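Local coordinates for inorganic pyrophosphatase (Shewanella sp. AS-11, PDB 6LL8), which probably hydrolyses diphosphate to two phosphates as a manganese-dependent family II pyrophosphatase built from a DHH and a DHHA2 domain, at residues V173-F176 / K177-G180. Residues are numbered along the deposited sequence; the frame is centred on the assembly and turned at random.
Sequences VEDF and KEVG. With GOL (glycerol), chain K; EPE (4-(2-hydroxyethyl)-1-piperazine ethanesulfonic acid), chain J.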
loop_
_atom_site.group_PDB
_atom_site.type_symbol
_atom_site.label_atom_id
_atom_site.label_comp_id
_atom_site.label_asym_id
_atom_site.label_seq_id
_atom_site.Cartn_x
_atom_site.Cartn_y
_atom_site.Cartn_z
ATOM N N VAL A 173 12.185 20.768 -0.727
ATOM C CA VAL A 173 12.415 19.971 -1.956
ATOM C C VAL A 173 11.891 20.769 -3.148
ATOM O O VAL A 173 10.683 20.988 -3.250
ATOM C CB VAL A 173 11.717 18.619 -1.863
ATOM C CG1 VAL A 173 11.831 17.858 -3.168
ATOM C CG2 VAL A 173 12.290 17.815 -0.706
ATOM N N GLU A 174 12.756 21.160 -4.072
ATOM C CA GLU A 174 12.308 21.904 -5.276
ATOM C C GLU A 174 11.836 20.920 -6.347
ATOM O O GLU A 174 10.737 21.114 -6.892
ATOM C CB GLU A 174 13.424 22.789 -5.838
ATOM C CG GLU A 174 13.099 23.487 -7.170
ATOM C CD GLU A 174 13.413 22.703 -8.449
ATOM O OE1 GLU A 174 14.527 22.123 -8.532
ATOM O OE2 GLU A 174 12.553 22.676 -9.379
ATOM N N ASP A 175 12.611 19.885 -6.640
ATOM C CA ASP A 175 12.277 18.989 -7.768
ATOM C C ASP A 175 11.677 17.703 -7.197
ATOM O O ASP A 175 12.315 16.624 -7.117
ATOM C CB ASP A 175 13.502 18.740 -8.632
ATOM C CG ASP A 175 13.175 18.099 -9.951
ATOM O OD1 ASP A 175 12.060 17.557 -10.118
ATOM O OD2 ASP A 175 14.080 18.074 -10.778
ATOM N N PHE A 176 10.442 17.808 -6.771
ATOM C CA PHE A 176 9.782 16.660 -6.131
ATOM C C PHE A 176 9.514 15.552 -7.141
ATOM O O PHE A 176 9.490 14.369 -6.737
ATOM C CB PHE A 176 8.535 17.099 -5.375
ATOM C CG PHE A 176 7.548 17.952 -6.135
ATOM C CD1 PHE A 176 6.622 17.406 -7.012
ATOM C CD2 PHE A 176 7.558 19.328 -5.962
ATOM C CE1 PHE A 176 5.713 18.232 -7.673
ATOM C CE2 PHE A 176 6.704 20.146 -6.666
ATOM C CZ PHE A 176 5.784 19.594 -7.501
ATOM N N LYS A 177 9.302 15.856 -8.410
ATOM C CA LYS A 177 9.062 14.755 -9.372
ATOM C C LYS A 177 10.316 13.901 -9.524
ATOM O O LYS A 177 10.183 12.695 -9.780
ATOM C CB LYS A 177 8.575 15.277 -10.719
ATOM C CG LYS A 177 7.153 15.825 -10.643
ATOM C CD LYS A 177 6.622 16.260 -11.987
ATOM C CE LYS A 177 5.310 16.976 -11.844
ATOM N NZ LYS A 177 4.872 17.584 -13.117
ATOM N N GLU A 178 11.509 14.477 -9.400
ATOM C CA GLU A 178 12.749 13.663 -9.441
ATOM C C GLU A 178 12.892 12.828 -8.188
ATOM O O GLU A 178 13.436 11.723 -8.297
ATOM C CB GLU A 178 13.963 14.525 -9.733
ATOM C CG GLU A 178 14.142 14.731 -11.217
ATOM C CD GLU A 178 14.456 13.458 -11.988
ATOM O OE1 GLU A 178 13.600 13.019 -12.752
ATOM O OE2 GLU A 178 15.552 12.879 -11.787
ATOM N N VAL A 179 12.449 13.293 -7.033
ATOM C CA VAL A 179 12.405 12.416 -5.855
ATOM C C VAL A 179 11.471 11.238 -6.175
ATOM O O VAL A 179 11.812 10.105 -5.864
ATOM C CB VAL A 179 11.994 13.176 -4.584
ATOM C CG1 VAL A 179 11.885 12.223 -3.407
ATOM C CG2 VAL A 179 12.982 14.295 -4.276
ATOM N N GLY A 180 10.334 11.508 -6.802
ATOM C CA GLY A 180 9.403 10.464 -7.246
ATOM C C GLY A 180 10.124 9.453 -8.096
ATOM O O GLY A 180 10.017 8.236 -7.869
HETATM C C1 GOL K . 8.654 19.508 -10.156
HETATM O O1 GOL K . 9.426 18.438 -9.644
HETATM C C2 GOL K . 9.339 20.852 -9.989
HETATM O O2 GOL K . 10.671 20.787 -10.510
HETATM C C3 GOL K . 8.561 21.956 -10.670
HETATM O O3 GOL K . 7.196 21.936 -10.255
HETATM N N1 EPE J . 17.737 17.666 -6.592
HETATM C C2 EPE J . 17.925 18.617 -7.722
HETATM C C3 EPE J . 17.449 17.956 -8.974
HETATM N N4 EPE J . 18.218 16.713 -9.249
HETATM C C5 EPE J . 18.092 15.770 -8.101
HETATM C C6 EPE J . 18.540 16.480 -6.859
HETATM C C7 EPE J . 17.774 16.102 -10.552
HETATM C C8 EPE J . 18.352 14.713 -10.837
HETATM O O8 EPE J . 17.558 13.707 -10.215
HETATM C C9 EPE J . 18.271 18.296 -5.354
HETATM C C10 EPE J . 17.471 19.478 -4.819
HETATM S S EPE J . 15.843 19.168 -4.384
HETATM O O1S EPE J . 15.422 20.379 -3.655
HETATM O O2S EPE J . 15.826 17.977 -3.585
HETATM O O3S EPE J . 15.030 18.929 -5.580
#
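Helix 176-187 starts with an N-cap in which Asp-175 accepts the amide of Glu-178 through its carboxylate. OD1 of Asp-175 lies 3.2 Å from Glu-178 N, and the N-H comes in from above the carboxylate plane, 57° out of it. CG of Asp-175 is anti to the backbone N (chi1 -167°), which brings OD1 round to the amide of Glu-178. The same OD1 also takes a 2.8 Å hydrogen bond from O1 of a glycerol, probably left from crystallisation; that O1 in turn accepts Lys-177 N, so the glycerol bridges the cap carboxylate and a second amide of the first turn. Asp-175 OD2 lies 3.4 Å from Glu-178 CG, the two side chains running alongside with their carboxylate planes 53° apart. Of the first i to i+4 bonds, Val-179 N to Asp-175 O is weak, while Gly-180 N to Phe-176 O is 3.0 Å long and fairly straight. This cap turns the chain from helix 158-171 into helix 176-187. On the side facing helix 134-147, Val-173 CG1 and Val-179 CG2 meet tip to tip at 3.9 Å, and both valines touch Met-141 of that helix. The Phe-176 ring packs on Val-164 and Ala-168 of helix 158-171, while glycerol C1 sits over the centre of one face, 3.9 Å above the plane.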